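Local coordinates for protein K41043 (Homo sapiens, PDB 6KBR) that probably inhibits a serine protease, as a small disulfide-bonded Kazal-type inhibitor also named SPINK2, at residues Arg15-His20 / Asn39-Cys44; Ala27-Ser32 / Ile54-Asn59; Met34-Asn39 / Gly60-Ser65. One frame throughout, in Å; residues are numbered along the deposited sequence.

All three contacts lie in one Kazal-type domain and interleave along the chain, which runs through 15-20, 27-32, 34-39, 39-44, 54-59 and 60-65 in turn. Contact 1 fastens the N-terminal loop to helix 40-50 and sits across the chain's centre from the other two, about 13 Å from contact 2 and about 17 Å from contact 3, centre to centre. The centres of contacts 2 and 3 are about 6 Å apart; both share the antiparallel sheet and the Cys-30 to Cys-62 disulfide. Leu-43 of the helix packs on Val-29, Tyr-37, Ile-54 and Ile-56, tying helix to sheet. Another protein's chain reaches residues of all three contacts, consistent with a Kazal inhibitor bound to a partner.

Contact 1: Arg15-His20 / Asn39-Cys44; sequences RRYSIH and NECTLC
Tyr-17 lies against the first turn of helix 40-50, where the N-terminal loop of this Kazal domain meets its helix. CB of Cys-41 sits over one face of the Tyr-17 ring, a CH-pi contact 3.8 Å from the centroid and offset toward the rim, while CG of Arg-16 lies over the rim of the opposite face. SG of Cys-41 approaches the same ring obliquely, as does SG of Cys-44, 3.9 Å from Tyr-17 CD2. Both sulfurs lie on the same side of the ring as Cys-41 CB, and their disulfides, to Cys-22 and Cys-14, tie the chain at both ends of the loop to the helix.

The charged contact is looser. Arg-16 NH2 and Glu-40 OE2 form a salt bridge at 3.3 Å, with a bent, weak hydrogen bond and the guanidinium and carboxylate planes 60° apart. Glu-40 CG stands anti to the backbone N (chi1 -169°) and the chain continues extended, which carries its carboxylate past the phenol; Glu-40 CB lies 3.5 Å from Tyr-17 OH.

At the helix start Asn-39 is the N-cap, its OD1 accepting from Thr-42 N and OG1. A water donates to Ser-18 O at 2.7 Å and, weakly, to Cys-41 O.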
loop_
_atom_site.group_PDB
_atom_site.type_symbol
_atom_site.label_atom_id
_atom_site.label_comp_id
_atom_site.label_asym_id
_atom_site.label_seq_id
_atom_site.Cartn_x
_atom_site.Cartn_y
_atom_site.Cartn_z
ATOM N N ARG B 15 -2.903 6.844 -21.327
ATOM C CA ARG B 15 -1.801 7.828 -21.408
ATOM C C ARG B 15 -1.561 8.573 -20.086
ATOM O O ARG B 15 -0.498 9.147 -19.900
ATOM C CB ARG B 15 -2.049 8.865 -22.542
ATOM C CG ARG B 15 -1.490 8.535 -23.948
ATOM C CD ARG B 15 -1.385 7.063 -24.403
ATOM N NE ARG B 15 -2.574 6.215 -24.189
ATOM C CZ ARG B 15 -3.734 6.300 -24.858
ATOM N NH1 ARG B 15 -3.926 7.216 -25.824
ATOM N NH2 ARG B 15 -4.732 5.460 -24.547
ATOM N N ARG B 16 -2.547 8.567 -19.184
ATOM C CA ARG B 16 -2.386 9.146 -17.844
ATOM C C ARG B 16 -1.612 8.230 -16.860
ATOM O O ARG B 16 -1.373 8.639 -15.724
ATOM C CB ARG B 16 -3.752 9.583 -17.263
ATOM C CG ARG B 16 -4.558 8.575 -16.427
ATOM C CD ARG B 16 -5.335 9.212 -15.262
ATOM N NE ARG B 16 -6.704 9.631 -15.618
ATOM C CZ ARG B 16 -7.800 8.844 -15.654
ATOM N NH1 ARG B 16 -8.984 9.364 -15.985
ATOM N NH2 ARG B 16 -7.740 7.546 -15.372
ATOM N N TYR B 17 -1.242 7.011 -17.272
ATOM C CA TYR B 17 -0.472 6.101 -16.404
ATOM C C TYR B 17 0.859 5.793 -17.007
ATOM O O TYR B 17 1.025 5.895 -18.218
ATOM C CB TYR B 17 -1.210 4.761 -16.167
ATOM C CG TYR B 17 -2.551 5.005 -15.582
ATOM C CD1 TYR B 17 -2.710 5.410 -14.250
ATOM C CD2 TYR B 17 -3.692 4.912 -16.375
ATOM C CE1 TYR B 17 -3.989 5.690 -13.738
ATOM C CE2 TYR B 17 -4.941 5.181 -15.865
ATOM C CZ TYR B 17 -5.078 5.571 -14.553
ATOM O OH TYR B 17 -6.371 5.844 -14.115
ATOM N N SER B 18 1.786 5.352 -16.163
ATOM C CA SER B 18 3.006 4.731 -16.655
ATOM C C SER B 18 2.839 3.253 -17.066
ATOM O O SER B 18 2.142 2.468 -16.422
ATOM C CB SER B 18 4.137 4.912 -15.640
ATOM O OG SER B 18 5.278 4.118 -15.928
ATOM N N ILE B 19 3.521 2.852 -18.139
ATOM C CA ILE B 19 3.587 1.422 -18.503
ATOM C C ILE B 19 4.483 0.639 -17.541
ATOM O O ILE B 19 4.455 -0.607 -17.522
ATOM C CB ILE B 19 4.081 1.201 -19.971
ATOM C CG1 ILE B 19 5.571 1.564 -20.128
ATOM C CG2 ILE B 19 3.203 2.034 -20.938
ATOM C CD1 ILE B 19 6.091 1.565 -21.554
ATOM N N HIS B 20 5.301 1.338 -16.759
ATOM C CA HIS B 20 6.312 0.692 -15.879
ATOM C C HIS B 20 5.879 0.398 -14.427
ATOM O O HIS B 20 6.628 -0.241 -13.685
ATOM C CB HIS B 20 7.566 1.580 -15.810
ATOM C CG HIS B 20 8.157 1.838 -17.149
ATOM N ND1 HIS B 20 8.155 3.085 -17.739
ATOM C CD2 HIS B 20 8.682 0.989 -18.051
ATOM C CE1 HIS B 20 8.680 2.998 -18.943
ATOM N NE2 HIS B 20 9.019 1.739 -19.154
ATOM N N ASN B 39 -7.481 -1.648 -10.330
ATOM C CA ASN B 39 -7.578 -0.247 -10.609
ATOM C C ASN B 39 -7.441 -0.010 -12.099
ATOM O O ASN B 39 -7.122 -0.929 -12.830
ATOM C CB ASN B 39 -6.543 0.546 -9.806
ATOM C CG ASN B 39 -5.147 -0.042 -9.895
ATOM O OD1 ASN B 39 -4.641 -0.342 -10.983
ATOM N ND2 ASN B 39 -4.499 -0.165 -8.753
ATOM N N GLU B 40 -7.700 1.201 -12.540
ATOM C CA GLU B 40 -7.691 1.501 -13.971
ATOM C C GLU B 40 -6.305 1.342 -14.559
ATOM O O GLU B 40 -6.174 0.948 -15.700
ATOM C CB GLU B 40 -8.213 2.921 -14.264
ATOM C CG GLU B 40 -8.470 3.179 -15.766
ATOM C CD GLU B 40 -9.415 4.406 -15.987
ATOM O OE1 GLU B 40 -10.339 4.637 -15.140
ATOM O OE2 GLU B 40 -9.206 5.098 -17.016
ATOM N N CYS B 41 -5.273 1.655 -13.793
ATOM C CA CYS B 41 -3.923 1.513 -14.260
ATOM C C CYS B 41 -3.639 0.042 -14.602
ATOM O O CYS B 41 -3.005 -0.242 -15.642
ATOM C CB CYS B 41 -2.929 2.088 -13.259
ATOM S SG CYS B 41 -1.184 1.981 -13.763
ATOM N N THR B 42 -4.191 -0.864 -13.794
ATOM C CA THR B 42 -3.996 -2.321 -13.974
ATOM C C THR B 42 -4.696 -2.841 -15.234
ATOM O O THR B 42 -4.156 -3.710 -15.966
ATOM C CB THR B 42 -4.428 -3.072 -12.724
ATOM O OG1 THR B 42 -3.643 -2.590 -11.625
ATOM C CG2 THR B 42 -4.179 -4.523 -12.828
ATOM N N LEU B 43 -5.878 -2.283 -15.494
ATOM C CA LEU B 43 -6.595 -2.550 -16.739
ATOM C C LEU B 43 -5.725 -2.147 -17.893
ATOM O O LEU B 43 -5.525 -2.921 -18.832
ATOM C CB LEU B 43 -7.934 -1.779 -16.783
ATOM C CG LEU B 43 -8.805 -1.928 -18.026
ATOM C CD1 LEU B 43 -8.841 -3.348 -18.542
ATOM C CD2 LEU B 43 -10.203 -1.462 -17.741
ATOM N N CYS B 44 -5.224 -0.919 -17.836
ATOM C CA CYS B 44 -4.308 -0.402 -18.867
ATOM C C CYS B 44 -3.064 -1.296 -19.142
ATOM O O CYS B 44 -2.690 -1.527 -20.289
ATOM C CB CYS B 44 -3.885 1.046 -18.539
ATOM S SG CYS B 44 -5.256 2.182 -18.719
HETATM O O HOH W 1 -0.261 1.376 -16.834
#

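Contact 2: Ala27-Ser32 / Ile54-Asn59; sequences APVCGS and IKIIKN
Strands 29-31 and 56-59 pair antiparallel in the small sheet of the Kazal domain, 4.7 Å apart at closest approach of their axes and 160° between their directions. Cys-30 N donates to Lys-58 O at 2.9 Å, almost straight, and Cys-30 O accepts from Ile-57 N. Val-29 faces Asn-59 and Gly-31 faces Ile-56 as non-hydrogen-bonded pairs, so strand 56-59 spends one residue more than its partner between them: a beta bulge at Ile-57 and Lys-58. The buried Lys-58 N has no partner in the model.

Beyond the strand, Ser-32 grips Lys-55 twice. Its N donates to Lys-55 O at 2.7 Å, tilted 28° from the carbonyl plane, and its OG accepts from Lys-55 N at 2.8 Å. OG stands between its own backbone N and carbonyl carbon (chi1 48°), which turns it to that amide. With an alanine here Lys-55 N would probably lose its mate and this end of the pairing would be held by one bond.

On the helix side, Val-29 CG2 meets Ile-56 CD1 at 3.9 Å, and Leu-43 of the helix packs on both. On the other face Cys-30 SG is disulfide-bonded to Cys-62. Ile-57 lays CG1 on Ser-32 CA at 3.5 Å. Such a small antiparallel sheet, packed on one helix and tied by disulfides, is typical of the Kazal fold.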
loop_
_atom_site.group_PDB
_atom_site.type_symbol
_atom_site.label_atom_id
_atom_site.label_comp_id
_atom_site.label_asym_id
_atom_site.label_seq_id
_atom_site.Cartn_x
_atom_site.Cartn_y
_atom_site.Cartn_z
ATOM N N ALA B 27 -9.076 0.450 -6.243
ATOM C CA ALA B 27 -10.130 1.296 -6.815
ATOM C C ALA B 27 -10.711 0.567 -8.039
ATOM O O ALA B 27 -10.434 0.941 -9.168
ATOM C CB ALA B 27 -9.554 2.655 -7.230
ATOM N N PRO B 28 -11.527 -0.476 -7.793
ATOM C CA PRO B 28 -11.847 -1.407 -8.877
ATOM C C PRO B 28 -12.709 -0.843 -10.035
ATOM O O PRO B 28 -13.541 0.087 -9.855
ATOM C CB PRO B 28 -12.509 -2.596 -8.135
ATOM C CG PRO B 28 -13.166 -1.908 -6.928
ATOM C CD PRO B 28 -12.163 -0.879 -6.511
ATOM N N VAL B 29 -12.423 -1.386 -11.219
ATOM C CA VAL B 29 -13.216 -1.183 -12.413
ATOM C C VAL B 29 -13.561 -2.505 -13.108
ATOM O O VAL B 29 -12.829 -3.464 -13.047
ATOM C CB VAL B 29 -12.574 -0.223 -13.433
ATOM C CG1 VAL B 29 -12.460 1.171 -12.828
ATOM C CG2 VAL B 29 -11.266 -0.778 -14.020
ATOM N N CYS B 30 -14.705 -2.534 -13.749
ATOM C CA CYS B 30 -15.192 -3.759 -14.375
ATOM C C CYS B 30 -14.934 -3.651 -15.873
ATOM O O CYS B 30 -15.396 -2.726 -16.504
ATOM C CB CYS B 30 -16.697 -3.925 -14.149
ATOM S SG CYS B 30 -17.311 -5.404 -15.003
ATOM N N GLY B 31 -14.161 -4.575 -16.420
ATOM C CA GLY B 31 -13.794 -4.526 -17.818
ATOM C C GLY B 31 -14.858 -5.199 -18.692
ATOM O O GLY B 31 -15.614 -6.035 -18.215
ATOM N N SER B 32 -14.910 -4.802 -19.957
ATOM C CA SER B 32 -15.786 -5.436 -20.970
ATOM C C SER B 32 -15.406 -6.938 -21.195
ATOM O O SER B 32 -16.176 -7.709 -21.790
ATOM C CB SER B 32 -15.741 -4.673 -22.297
ATOM O OG SER B 32 -14.406 -4.438 -22.637
ATOM N N ILE B 54 -9.807 -2.875 -23.982
ATOM C CA ILE B 54 -10.819 -3.381 -23.054
ATOM C C ILE B 54 -11.507 -2.143 -22.516
ATOM O O ILE B 54 -10.843 -1.183 -22.149
ATOM C CB ILE B 54 -10.209 -4.278 -21.927
ATOM C CG1 ILE B 54 -9.371 -5.418 -22.527
ATOM C CG2 ILE B 54 -11.337 -4.819 -21.012
ATOM C CD1 ILE B 54 -8.673 -6.323 -21.513
ATOM N N LYS B 55 -12.841 -2.150 -22.540
ATOM C CA LYS B 55 -13.607 -0.999 -22.119
ATOM C C LYS B 55 -13.982 -1.173 -20.677
ATOM O O LYS B 55 -13.939 -2.258 -20.155
ATOM C CB LYS B 55 -14.887 -0.826 -22.932
ATOM C CG LYS B 55 -14.691 -0.915 -24.431
ATOM C CD LYS B 55 -13.845 0.221 -24.971
ATOM C CE LYS B 55 -14.733 1.223 -25.689
ATOM N NZ LYS B 55 -13.935 2.330 -26.266
ATOM N N ILE B 56 -14.323 -0.075 -20.041
ATOM C CA ILE B 56 -14.810 -0.115 -18.700
ATOM C C ILE B 56 -16.337 -0.040 -18.735
ATOM O O ILE B 56 -16.882 0.978 -19.089
ATOM C CB ILE B 56 -14.251 1.002 -17.828
ATOM C CG1 ILE B 56 -12.723 0.773 -17.663
ATOM C CG2 ILE B 56 -14.977 0.963 -16.473
ATOM C CD1 ILE B 56 -11.973 1.819 -16.865
ATOM N N ILE B 57 -16.961 -1.126 -18.299
ATOM C CA ILE B 57 -18.399 -1.294 -18.264
ATOM C C ILE B 57 -18.939 -0.422 -17.136
ATOM O O ILE B 57 -19.906 0.287 -17.326
ATOM C CB ILE B 57 -18.752 -2.790 -18.057
ATOM C CG1 ILE B 57 -18.254 -3.585 -19.248
ATOM C CG2 ILE B 57 -20.233 -3.013 -17.852
ATOM C CD1 ILE B 57 -18.622 -3.022 -20.604
ATOM N N LYS B 58 -18.304 -0.484 -15.978
ATOM C CA LYS B 58 -18.640 0.384 -14.862
ATOM C C LYS B 58 -17.522 0.493 -13.814
ATOM O O LYS B 58 -16.586 -0.298 -13.784
ATOM C CB LYS B 58 -19.889 -0.114 -14.170
ATOM C CG LYS B 58 -19.822 -1.501 -13.593
ATOM C CD LYS B 58 -20.888 -1.667 -12.510
ATOM C CE LYS B 58 -21.066 -3.121 -12.196
ATOM N NZ LYS B 58 -21.989 -3.278 -11.053
ATOM N N ASN B 59 -17.678 1.455 -12.916
ATOM C CA ASN B 59 -16.798 1.537 -11.764
ATOM C C ASN B 59 -17.234 0.525 -10.748
ATOM O O ASN B 59 -18.392 0.114 -10.711
ATOM C CB ASN B 59 -16.768 2.949 -11.206
ATOM C CG ASN B 59 -16.033 3.901 -12.103
ATOM O OD1 ASN B 59 -15.581 3.544 -13.193
ATOM N ND2 ASN B 59 -15.879 5.137 -11.638
#

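Contact 3: Met34-Asn39 / Gly60-Ser65; sequences MSTYAN and GPCGAS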
loop_
_atom_site.group_PDB
_atom_site.type_symbol
_atom_site.label_atom_id
_atom_site.label_comp_id
_atom_site.label_asym_id
_atom_site.label_seq_id
_atom_site.Cartn_x
_atom_site.Cartn_y
_atom_site.Cartn_z
ATOM N N MET B 34 -15.220 -8.978 -18.708
ATOM C CA MET B 34 -15.819 -9.686 -17.558
ATOM C C MET B 34 -14.865 -9.911 -16.383
ATOM O O MET B 34 -15.163 -10.692 -15.482
ATOM C CB MET B 34 -16.459 -10.992 -17.988
ATOM C CG MET B 34 -17.441 -10.817 -19.143
ATOM S SD MET B 34 -18.573 -12.231 -19.232
ATOM C CE MET B 34 -19.937 -11.467 -20.098
ATOM N N SER B 35 -13.747 -9.175 -16.359
ATOM C CA SER B 35 -12.807 -9.231 -15.268
ATOM C C SER B 35 -12.924 -7.930 -14.509
ATOM O O SER B 35 -13.001 -6.848 -15.106
ATOM C CB SER B 35 -11.379 -9.371 -15.795
ATOM O OG SER B 35 -11.093 -10.689 -16.201
ATOM N N THR B 36 -12.886 -8.016 -13.189
ATOM C CA THR B 36 -12.743 -6.787 -12.378
ATOM C C THR B 36 -11.212 -6.525 -12.295
ATOM O O THR B 36 -10.459 -7.435 -12.092
ATOM C CB THR B 36 -13.624 -6.775 -11.058
ATOM O OG1 THR B 36 -12.931 -6.228 -9.896
ATOM C CG2 THR B 36 -14.147 -8.025 -10.752
ATOM N N TYR B 37 -10.785 -5.311 -12.641
ATOM C CA TYR B 37 -9.405 -4.882 -12.493
ATOM C C TYR B 37 -9.249 -4.106 -11.185
ATOM O O TYR B 37 -10.098 -3.291 -10.876
ATOM C CB TYR B 37 -8.950 -4.069 -13.749
ATOM C CG TYR B 37 -8.830 -5.027 -14.896
ATOM C CD1 TYR B 37 -9.928 -5.311 -15.694
ATOM C CD2 TYR B 37 -7.646 -5.759 -15.103
ATOM C CE1 TYR B 37 -9.869 -6.278 -16.689
ATOM C CE2 TYR B 37 -7.558 -6.722 -16.090
ATOM C CZ TYR B 37 -8.693 -6.990 -16.899
ATOM O OH TYR B 37 -8.616 -7.915 -17.943
ATOM N N ALA B 38 -8.179 -4.398 -10.428
ATOM C CA ALA B 38 -7.909 -3.721 -9.134
ATOM C C ALA B 38 -7.918 -2.170 -9.218
ATOM O O ALA B 38 -8.306 -1.490 -8.299
ATOM C CB ALA B 38 -6.601 -4.203 -8.515
ATOM N N ASN B 39 -7.481 -1.648 -10.330
ATOM C CA ASN B 39 -7.578 -0.247 -10.609
ATOM C C ASN B 39 -7.441 -0.010 -12.099
ATOM O O ASN B 39 -7.122 -0.929 -12.830
ATOM C CB ASN B 39 -6.543 0.546 -9.806
ATOM C CG ASN B 39 -5.147 -0.042 -9.895
ATOM O OD1 ASN B 39 -4.641 -0.342 -10.983
ATOM N ND2 ASN B 39 -4.499 -0.165 -8.753
ATOM N N GLY B 60 -16.286 0.071 -9.945
ATOM C CA GLY B 60 -16.556 -0.972 -8.986
ATOM C C GLY B 60 -16.383 -2.344 -9.560
ATOM O O GLY B 60 -16.132 -2.491 -10.748
ATOM N N PRO B 61 -16.569 -3.379 -8.718
ATOM C CA PRO B 61 -16.364 -4.732 -9.203
ATOM C C PRO B 61 -17.406 -5.081 -10.270
ATOM O O PRO B 61 -18.413 -4.385 -10.391
ATOM C CB PRO B 61 -16.479 -5.615 -7.935
ATOM C CG PRO B 61 -17.088 -4.759 -6.882
ATOM C CD PRO B 61 -16.931 -3.318 -7.279
ATOM N N CYS B 62 -17.143 -6.110 -11.064
ATOM C CA CYS B 62 -18.131 -6.606 -12.042
ATOM C C CYS B 62 -19.258 -7.254 -11.228
ATOM O O CYS B 62 -18.979 -7.841 -10.210
ATOM C CB CYS B 62 -17.493 -7.649 -12.974
ATOM S SG CYS B 62 -16.322 -6.959 -14.170
ATOM N N GLY B 63 -20.498 -7.153 -11.668
ATOM C CA GLY B 63 -21.599 -7.953 -11.091
ATOM C C GLY B 63 -21.497 -9.416 -11.522
ATOM O O GLY B 63 -20.647 -9.759 -12.337
ATOM N N ALA B 64 -22.386 -10.271 -11.033
ATOM C CA ALA B 64 -22.315 -11.717 -11.325
ATOM C C ALA B 64 -22.860 -12.130 -12.713
ATOM O O ALA B 64 -22.084 -12.564 -13.600
ATOM C CB ALA B 64 -23.030 -12.512 -10.220
ATOM N N SER B 65 -24.198 -12.007 -12.875
ATOM C CA SER B 65 -24.987 -12.474 -14.077
ATOM C C SER B 65 -26.504 -12.768 -13.825
ATOM O O SER B 65 -27.096 -12.523 -12.739
ATOM C CB SER B 65 -24.305 -13.686 -14.770
ATOM O OG SER B 65 -23.289 -13.237 -15.658
#
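Thr-36 and Cys-62 carry this surface contact, in which the C-terminal tail crosses beside edge strand 36-37 without a hydrogen bond between the two segments. The two branches of Thr-36 divide the work: CG2 comes within 3.6 Å of Cys-62 N and 4.0 Å of Cys-62 CB, while OG1 runs alongside the Pro-61 ring, both side chains heading in one direction, 3.8 Å from Pro-61 CA. Thr-36 and Pro-61 also both touch Pro-28, which leads into the central strand. At chi1 139° Thr-36 stands some 40° from the nearest staggered position, so its setting is either strained or loosely determined. Cys-62 N is buried with no partner in the model, its neighbour here being a methyl group.

Cys-62 SG is anti to its own carbonyl carbon (chi1 -72°), a turn that brings it to 3.5 Å from Ser-35 O and lets it complete the disulfide with Cys-30. Before Pro-61, Gly-60 has a positive phi of 87°, where a CB would be jammed against the preceding carbonyl oxygen and Pro-61 CD. A tail stitched to the central strand by a cystine near the C-terminus is characteristic of Kazal-type inhibitors.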